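Local coordinates for enhancer of mrna-decapping protein 3 (Homo sapiens, PDB 2VC8), which binds single-stranded RNA and promotes mRNA decapping and decay, its Sm-like domain here being probably the part that targets P-bodies and contacts DCP1A, at residues D18-V30 / L39-E53. Numbering follows the deposited sequence. Where two conformers were deposited one is given.
Sequences DSLGVYQGRVSAV and LTRPFHNGVKCLVPE
V22 opens the pairing with its carbonyl: V22 O accepts H44 ND1 at 2.7 Å, the donor standing well above the carbonyl plane while the oxygen lies near the plane of the imidazole. Water 1 donates to the same oxygen and accepts from N45 N, so two donors grip it. At Y23 a flat aromatic suits the place, because its phenol ring lies against one face of H44 in an offset stack, centroids 4.2 Å apart and planes 10° apart. With CG of H44 anti to the backbone N (chi1 177°), the imidazole is carried over beside Y23, and its turn about chi2 aims ND1 at V22 O; N45 ND2 sits over the opposite face of the imidazole. A leucine in place of H44 would probably leave V22 O without its side-chain donor and Y23 without its stacking partner. In the conformer given, C49 SG lies at the edge of the Y23 ring, nearest CD2. Q24 and F43 form an antiparallel hydrogen-bonded pair, with Q24 N to F43 O and F43 N to Q24 O both 2.9 Å. G25 suits a spot where a side chain would run into T40 O, P42 and L39; L39 CD1 instead comes within 3.9 Å of G25 N. Beyond it the direct ladder is interrupted, and water 2 bridges R26 N and T40 O before R26 O accepts T40 N at 2.9 Å. V27 CG2 packs on L39 CD2 at 3.7 Å, branched apolar chains fitting this buried side, and small S28 leaves room for T40 CG2 against its CB in the conformer given. The long strand 22-31 of this Sm fold thus pairs with 36-39 and, past the corner at T40 and R41, with 42-44, while strand 11-15 lines its other edge and F56 of strand 53-57 packs against Y23 and L39.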
ATOM      1  N   ASP A  18      -3.468  14.607   5.801  1.00 24.89           N
ATOM      2  CA  ASP A  18      -4.479  14.885   6.803  1.00 29.07           C
ATOM      3  C   ASP A  18      -5.841  14.415   6.423  1.00 24.98           C
ATOM      4  O   ASP A  18      -6.598  14.048   7.291  1.00 30.39           O
ATOM      5  CB  ASP A  18      -4.594  16.395   7.070  1.00 37.68           C
ATOM      6  CG  ASP A  18      -3.364  16.963   7.718  1.00 48.65           C
ATOM      7  OD1 ASP A  18      -2.731  16.230   8.508  1.00 56.17           O
ATOM      8  OD2 ASP A  18      -3.039  18.145   7.436  1.00 51.65           O
ATOM      9  N   SER A  19      -6.187  14.530   5.139  1.00 24.15           N
ATOM     10  CA  SER A  19      -7.573  14.272   4.727  0.50 25.11           C
ATOM     11  C   SER A  19      -7.989  12.801   4.639  1.00 31.06           C
ATOM     12  O   SER A  19      -9.136  12.466   4.919  1.00 42.96           O
ATOM     13  CB  SER A  19      -7.882  14.967   3.410  0.50 35.07           C
ATOM     14  OG  SER A  19      -8.169  16.331   3.640  0.50 33.41           O
ATOM     15  N   LEU A  20      -7.074  11.900   4.300  1.00 22.72           N
ATOM     16  CA  LEU A  20      -7.389  10.456   4.220  1.00 22.31           C
ATOM     17  C   LEU A  20      -6.720   9.581   5.262  1.00 22.72           C
ATOM     18  O   LEU A  20      -7.189   8.441   5.529  1.00 22.47           O
ATOM     19  CB  LEU A  20      -7.037   9.899   2.847  1.00 23.59           C
ATOM     20  CG  LEU A  20      -7.951  10.278   1.692  1.00 21.42           C
ATOM     21  CD1 LEU A  20      -7.451   9.603   0.427  1.00 28.00           C
ATOM     22  CD2 LEU A  20      -9.341   9.885   1.989  1.00 28.76           C
ATOM     23  N   GLY A  21      -5.614  10.034   5.814  1.00 20.58           N
ATOM     24  CA  GLY A  21      -4.953   9.265   6.867  1.00 19.08           C
ATOM     25  C   GLY A  21      -4.165   8.061   6.335  1.00 17.85           C
ATOM     26  O   GLY A  21      -3.601   8.096   5.238  1.00 18.16           O
ATOM     27  N   VAL A  22      -4.078   7.023   7.181  1.00 17.17           N
ATOM     28  CA  VAL A  22      -3.066   6.011   7.052  1.00 15.83           C
ATOM     29  C   VAL A  22      -3.743   4.690   6.710  1.00 14.66           C
ATOM     30  O   VAL A  22      -4.801   4.325   7.301  1.00 16.67           O
ATOM     31  CB  VAL A  22      -2.250   5.889   8.330  1.00 17.96           C
ATOM     32  CG1 VAL A  22      -1.233   4.772   8.269  1.00 20.82           C
ATOM     33  CG2 VAL A  22      -1.547   7.228   8.593  1.00 25.18           C
ATOM     34  N   TYR A  23      -3.180   3.968   5.749  1.00 13.57           N
ATOM     35  CA  TYR A  23      -3.651   2.647   5.311  1.00 12.84           C
ATOM     36  C   TYR A  23      -2.515   1.669   5.436  1.00 14.65           C
ATOM     37  O   TYR A  23      -1.379   2.013   5.051  1.00 15.78           O
ATOM     38  CB  TYR A  23      -4.167   2.721   3.865  1.00 13.32           C
ATOM     39  CG  TYR A  23      -5.340   3.641   3.744  1.00 14.78           C
ATOM     40  CD1 TYR A  23      -5.140   5.011   3.692  1.00 16.95           C
ATOM     41  CD2 TYR A  23      -6.632   3.170   3.779  1.00 16.00           C
ATOM     42  CE1 TYR A  23      -6.154   5.916   3.666  1.00 19.53           C
ATOM     43  CE2 TYR A  23      -7.719   4.111   3.723  1.00 18.65           C
ATOM     44  CZ  TYR A  23      -7.415   5.449   3.722  1.00 20.40           C
ATOM     45  OH  TYR A  23      -8.460   6.327   3.698  1.00 26.39           O
ATOM     46  N   GLN A  24      -2.799   0.471   5.930  1.00 14.01           N
ATOM     47  CA  GLN A  24      -1.765  -0.525   6.049  1.00 13.98           C
ATOM     48  C   GLN A  24      -2.192  -1.818   5.335  1.00 13.51           C
ATOM     49  O   GLN A  24      -3.351  -2.191   5.378  1.00 15.98           O
ATOM     50  CB  GLN A  24      -1.449  -0.859   7.506  1.00 18.66           C
ATOM     51  CG  GLN A  24      -1.209   0.365   8.357  1.00 23.25           C
ATOM     52  CD  GLN A  24      -0.524   0.073   9.671  1.00 34.58           C
ATOM     53  OE1 GLN A  24      -0.730  -0.973  10.266  1.00 40.56           O
ATOM     54  NE2 GLN A  24       0.261   1.027  10.146  1.00 47.52           N
ATOM     55  N   GLY A  25      -1.273  -2.459   4.637  1.00 12.56           N
ATOM     56  CA  GLY A  25      -1.597  -3.685   3.930  1.00 15.43           C
ATOM     57  C   GLY A  25      -0.498  -4.227   3.103  1.00 14.22           C
ATOM     58  O   GLY A  25       0.538  -3.599   2.919  1.00 13.07           O
ATOM     59  N   ARG A  26      -0.701  -5.411   2.592  1.00 15.96           N
ATOM     60  CA  ARG A  26       0.169  -5.954   1.596  1.00 12.67           C
ATOM     61  C   ARG A  26       0.090  -5.264   0.239  1.00 14.02           C
ATOM     62  O   ARG A  26      -1.005  -5.059  -0.277  1.00 16.28           O
ATOM     63  CB  ARG A  26      -0.194  -7.437   1.479  1.00 19.66           C
ATOM     64  CG  ARG A  26       0.585  -8.147   0.387  1.00 23.67           C
ATOM     65  CD  ARG A  26       1.714  -8.873   0.839  1.00 27.63           C
ATOM     66  NE  ARG A  26       1.342  -9.918   1.792  1.00 37.46           N
ATOM     67  CZ  ARG A  26       2.236 -10.487   2.586  1.00 34.14           C
ATOM     68  NH1 ARG A  26       3.520 -10.131   2.550  1.00 34.44           N
ATOM     69  NH2 ARG A  26       1.855 -11.390   3.453  1.00 29.33           N
ATOM     70  N   VAL A  27       1.242  -4.972  -0.349  1.00 14.89           N
ATOM     71  CA  VAL A  27       1.340  -4.385  -1.687  1.00 15.20           C
ATOM     72  C   VAL A  27       1.094  -5.479  -2.723  1.00 15.60           C
ATOM     73  O   VAL A  27       1.941  -6.393  -2.896  1.00 18.84           O
ATOM     74  CB  VAL A  27       2.681  -3.676  -1.951  1.00 15.98           C
ATOM     75  CG1 VAL A  27       2.726  -3.107  -3.351  1.00 17.25           C
ATOM     76  CG2 VAL A  27       2.864  -2.559  -0.900  1.00 16.27           C
ATOM     77  N   SER A  28      -0.079  -5.419  -3.338  1.00 15.59           N
ATOM     78  CA  SER A  28      -0.490  -6.391  -4.336  1.00 17.62           C
ATOM     79  C   SER A  28      -0.162  -6.004  -5.732  1.00 18.61           C
ATOM     80  O   SER A  28      -0.208  -6.845  -6.623  1.00 20.42           O
ATOM     81  CB  SER A  28      -1.985  -6.628  -4.238  1.00 21.73           C
ATOM     82  OG  SER A  28      -2.703  -5.404  -4.291  1.00 25.33           O
ATOM     83  N   ALA A  29       0.045  -4.724  -5.948  1.00 17.83           N
ATOM     84  CA  ALA A  29       0.362  -4.221  -7.290  1.00 17.19           C
ATOM     85  C   ALA A  29       1.110  -2.923  -7.256  1.00 18.90           C
ATOM     86  O   ALA A  29       0.922  -2.125  -6.329  1.00 19.22           O
ATOM     87  CB  ALA A  29      -0.960  -4.136  -8.211  1.00 20.12           C
ATOM     88  N   VAL A  30       1.953  -2.684  -8.274  1.00 20.31           N
ATOM     89  CA  VAL A  30       2.626  -1.397  -8.453  1.00 19.06           C
ATOM     90  C   VAL A  30       2.547  -1.079  -9.944  1.00 24.81           C
ATOM     91  O   VAL A  30       2.971  -1.880 -10.766  1.00 28.70           O
ATOM     92  CB  VAL A  30       4.114  -1.420  -8.026  1.00 24.86           C
ATOM     93  CG1 VAL A  30       4.819  -0.091  -8.332  1.00 33.74           C
ATOM     94  CG2 VAL A  30       4.276  -1.782  -6.563  1.00 22.84           C
ATOM     95  N   LEU A  39      -2.910  -1.789  -2.368  1.00 13.73           N
ATOM     96  CA  LEU A  39      -2.926  -2.609  -1.155  1.00 13.89           C
ATOM     97  C   LEU A  39      -4.131  -3.532  -1.157  1.00 14.60           C
ATOM     98  O   LEU A  39      -5.222  -3.150  -1.501  1.00 15.77           O
ATOM     99  CB  LEU A  39      -3.005  -1.754   0.101  1.00 15.10           C
ATOM    100  CG  LEU A  39      -1.917  -0.691   0.301  1.00 14.18           C
ATOM    101  CD1 LEU A  39      -2.113  -0.046   1.632  1.00 16.07           C
ATOM    102  CD2 LEU A  39      -0.473  -1.270   0.059  1.00 15.05           C
ATOM    103  N   THR A  40      -3.890  -4.789  -0.803  1.00 15.40           N
ATOM    104  CA  THR A  40      -5.004  -5.717  -0.664  0.50 16.69           C
ATOM    105  C   THR A  40      -5.456  -5.795   0.807  1.00 17.57           C
ATOM    106  O   THR A  40      -4.667  -5.738   1.742  1.00 19.03           O
ATOM    107  CB  THR A  40      -4.777  -7.117  -1.376  0.50 19.37           C
ATOM    108  OG1 THR A  40      -5.682  -8.118  -0.843  0.50 17.05           O
ATOM    109  CG2 THR A  40      -3.333  -7.575  -1.277  0.50 17.06           C
ATOM    110  N   ARG A  41      -6.750  -5.867   0.971  1.00 17.81           N
ATOM    111  CA  ARG A  41      -7.348  -5.990   2.293  0.50 17.07           C
ATOM    112  C   ARG A  41      -6.761  -4.989   3.297  1.00 18.99           C
ATOM    113  O   ARG A  41      -6.366  -5.391   4.402  1.00 19.96           O
ATOM    114  CB  ARG A  41      -7.171  -7.440   2.827  0.50 21.37           C
ATOM    115  CG  ARG A  41      -7.857  -8.466   1.940  0.50 21.47           C
ATOM    116  CD  ARG A  41      -7.924  -9.827   2.587  0.50 20.43           C
ATOM    117  NE  ARG A  41      -7.035 -10.733   1.901  0.50 26.49           N
ATOM    118  CZ  ARG A  41      -5.871 -11.193   2.356  0.50 29.04           C
ATOM    119  NH1 ARG A  41      -5.367 -10.847   3.562  0.50 20.10           N
ATOM    120  NH2 ARG A  41      -5.199 -12.014   1.565  0.50 24.57           N
ATOM    121  N   PRO A  42      -6.653  -3.719   2.931  1.00 17.63           N
ATOM    122  CA  PRO A  42      -6.004  -2.822   3.832  1.00 16.24           C
ATOM    123  C   PRO A  42      -6.824  -2.505   5.062  1.00 16.48           C
ATOM    124  O   PRO A  42      -8.041  -2.682   5.081  1.00 20.02           O
ATOM    125  CB  PRO A  42      -5.850  -1.534   3.007  1.00 18.16           C
ATOM    126  CG  PRO A  42      -6.919  -1.611   2.072  1.00 19.30           C
ATOM    127  CD  PRO A  42      -7.167  -3.062   1.727  1.00 19.42           C
ATOM    128  N   PHE A  43      -6.124  -2.085   6.096  1.00 14.92           N
ATOM    129  CA  PHE A  43      -6.642  -1.545   7.337  1.00 16.71           C
ATOM    130  C   PHE A  43      -6.472  -0.017   7.315  1.00 16.81           C
ATOM    131  O   PHE A  43      -5.529   0.518   6.760  1.00 19.14           O
ATOM    132  CB  PHE A  43      -5.854  -2.092   8.537  1.00 18.71           C
ATOM    133  CG  PHE A  43      -6.481  -3.285   9.209  1.00 20.67           C
ATOM    134  CD1 PHE A  43      -6.658  -4.418   8.503  1.00 18.24           C
ATOM    135  CD2 PHE A  43      -6.836  -3.254  10.545  1.00 19.71           C
ATOM    136  CE1 PHE A  43      -7.288  -5.557   9.097  1.00 17.92           C
ATOM    137  CE2 PHE A  43      -7.419  -4.389  11.147  1.00 21.16           C
ATOM    138  CZ  PHE A  43      -7.630  -5.514  10.406  1.00 19.25           C
ATOM    139  N   HIS A  44      -7.385   0.619   7.998  1.00 16.87           N
ATOM    140  CA  HIS A  44      -7.453   2.019   8.212  1.00 19.65           C
ATOM    141  C   HIS A  44      -8.147   2.244   9.579  1.00 23.43           C
ATOM    142  O   HIS A  44      -9.193   1.642   9.842  1.00 25.85           O
ATOM    143  CB  HIS A  44      -8.273   2.636   7.053  1.00 19.59           C
ATOM    144  CG  HIS A  44      -8.476   4.108   7.183  1.00 19.99           C
ATOM    145  ND1 HIS A  44      -7.428   5.004   7.081  1.00 21.62           N
ATOM    146  CD2 HIS A  44      -9.588   4.848   7.395  1.00 22.85           C
ATOM    147  CE1 HIS A  44      -7.891   6.236   7.236  1.00 23.13           C
ATOM    148  NE2 HIS A  44      -9.196   6.166   7.415  1.00 27.64           N
ATOM    149  N   ASN A  45      -7.524   3.017  10.465  1.00 25.28           N
ATOM    150  CA  ASN A  45      -8.040   3.358  11.819  1.00 24.36           C
ATOM    151  C   ASN A  45      -8.244   2.057  12.640  1.00 28.61           C
ATOM    152  O   ASN A  45      -9.206   1.969  13.396  1.00 35.19           O
ATOM    153  CB  ASN A  45      -9.349   4.179  11.708  1.00 33.01           C
ATOM    154  CG  ASN A  45      -9.159   5.483  10.928  1.00 41.19           C
ATOM    155  OD1 ASN A  45     -10.137   6.136  10.478  1.00 41.18           O
ATOM    156  ND2 ASN A  45      -7.900   5.850  10.729  1.00 38.00           N
ATOM    157  N   GLY A  46      -7.371   1.048  12.450  1.00 26.67           N
ATOM    158  CA  GLY A  46      -7.450  -0.208  13.218  1.00 28.91           C
ATOM    159  C   GLY A  46      -8.545  -1.122  12.781  1.00 28.54           C
ATOM    160  O   GLY A  46      -8.792  -2.155  13.440  1.00 33.98           O
ATOM    161  N   VAL A  47      -9.224  -0.816  11.661  1.00 25.61           N
ATOM    162  CA  VAL A  47     -10.197  -1.752  11.154  1.00 26.27           C
ATOM    163  C   VAL A  47      -9.999  -1.981   9.673  1.00 22.48           C
ATOM    164  O   VAL A  47      -9.453  -1.143   8.944  1.00 22.88           O
ATOM    165  CB  VAL A  47     -11.622  -1.273  11.434  1.00 29.90           C
ATOM    166  CG1 VAL A  47     -11.788  -0.869  12.929  1.00 32.10           C
ATOM    167  CG2 VAL A  47     -11.965  -0.146  10.566  1.00 30.42           C
ATOM    168  N   LYS A  48     -10.352  -3.176   9.229  1.00 20.15           N
ATOM    169  CA  LYS A  48     -10.210  -3.624   7.870  1.00 20.24           C
ATOM    170  C   LYS A  48     -11.161  -2.804   7.066  1.00 18.92           C
ATOM    171  O   LYS A  48     -12.331  -2.594   7.428  1.00 21.37           O
ATOM    172  CB  LYS A  48     -10.510  -5.132   7.711  1.00 21.82           C
ATOM    173  CG  LYS A  48     -10.143  -5.642   6.358  1.00 23.34           C
ATOM    174  CD  LYS A  48     -10.065  -7.152   6.156  1.00 24.49           C
ATOM    175  CE  LYS A  48     -11.320  -7.856   6.486  1.00 31.48           C
ATOM    176  NZ  LYS A  48     -12.377  -7.524   5.532  1.00 38.46           N
ATOM    177  N   CYS A  49     -10.645  -2.260   5.974  1.00 18.06           N
ATOM    178  CA  CYS A  49     -11.487  -1.533   5.041  0.80 18.79           C
ATOM    179  C   CYS A  49     -12.544  -2.449   4.485  1.00 20.10           C
ATOM    180  O   CYS A  49     -12.341  -3.643   4.332  1.00 22.55           O
ATOM    181  CB  CYS A  49     -10.667  -0.926   3.882  0.80 17.73           C
ATOM    182  SG  CYS A  49      -9.482   0.250   4.444  0.80 21.06           S
ATOM    183  N   LEU A  50     -13.680  -1.867   4.106  1.00 19.48           N
ATOM    184  CA  LEU A  50     -14.730  -2.657   3.448  1.00 21.55           C
ATOM    185  C   LEU A  50     -14.373  -2.971   1.999  1.00 24.08           C
ATOM    186  O   LEU A  50     -14.727  -4.004   1.471  1.00 28.97           O
ATOM    187  CB  LEU A  50     -16.122  -1.972   3.493  1.00 27.37           C
ATOM    188  CG  LEU A  50     -16.545  -1.428   4.868  1.00 35.42           C
ATOM    189  CD1 LEU A  50     -17.898  -0.700   4.791  1.00 38.97           C
ATOM    190  CD2 LEU A  50     -16.592  -2.555   5.913  1.00 35.62           C
ATOM    191  N   VAL A  51     -13.604  -2.121   1.336  1.00 20.75           N
ATOM    192  CA  VAL A  51     -13.151  -2.443  -0.037  1.00 20.76           C
ATOM    193  C   VAL A  51     -11.901  -3.312  -0.029  1.00 17.41           C
ATOM    194  O   VAL A  51     -10.998  -3.020   0.743  1.00 22.23           O
ATOM    195  CB  VAL A  51     -12.939  -1.136  -0.842  1.00 24.12           C
ATOM    196  CG1 VAL A  51     -12.311  -1.446  -2.184  1.00 25.50           C
ATOM    197  CG2 VAL A  51     -14.314  -0.429  -0.953  1.00 27.35           C
ATOM    198  N   PRO A  52     -11.829  -4.366  -0.867  1.00 18.73           N
ATOM    199  CA  PRO A  52     -10.736  -5.344  -0.773  1.00 20.25           C
ATOM    200  C   PRO A  52      -9.419  -4.896  -1.391  1.00 16.85           C
ATOM    201  O   PRO A  52      -8.411  -5.542  -1.178  1.00 19.29           O
ATOM    202  CB  PRO A  52     -11.296  -6.620  -1.466  1.00 22.72           C
ATOM    203  CG  PRO A  52     -12.252  -6.085  -2.399  1.00 22.75           C
ATOM    204  CD  PRO A  52     -12.889  -4.896  -1.750  1.00 21.13           C
ATOM    205  N   GLU A  53      -9.415  -3.848  -2.228  1.00 16.58           N
ATOM    206  CA  GLU A  53      -8.195  -3.350  -2.868  0.50 18.16           C
ATOM    207  C   GLU A  53      -8.297  -1.897  -2.995  1.00 16.05           C
ATOM    208  O   GLU A  53      -9.294  -1.394  -3.491  1.00 17.15           O
ATOM    209  CB  GLU A  53      -7.941  -3.879  -4.263  0.50 14.13           C
ATOM    210  CG  GLU A  53      -6.556  -3.480  -4.787  0.50 16.40           C
ATOM    211  CD  GLU A  53      -6.369  -3.645  -6.291  0.50 21.85           C
ATOM    212  OE1 GLU A  53      -7.108  -4.413  -6.901  0.50 25.86           O
ATOM    213  OE2 GLU A  53      -5.488  -2.965  -6.883  0.50 27.02           O
TER
HETATM  214  O   HOH W   1      -5.102   4.242  10.179  1.00 35.55           O
HETATM  215  O   HOH W   2      -3.101  -6.756   3.775  1.00 20.47           O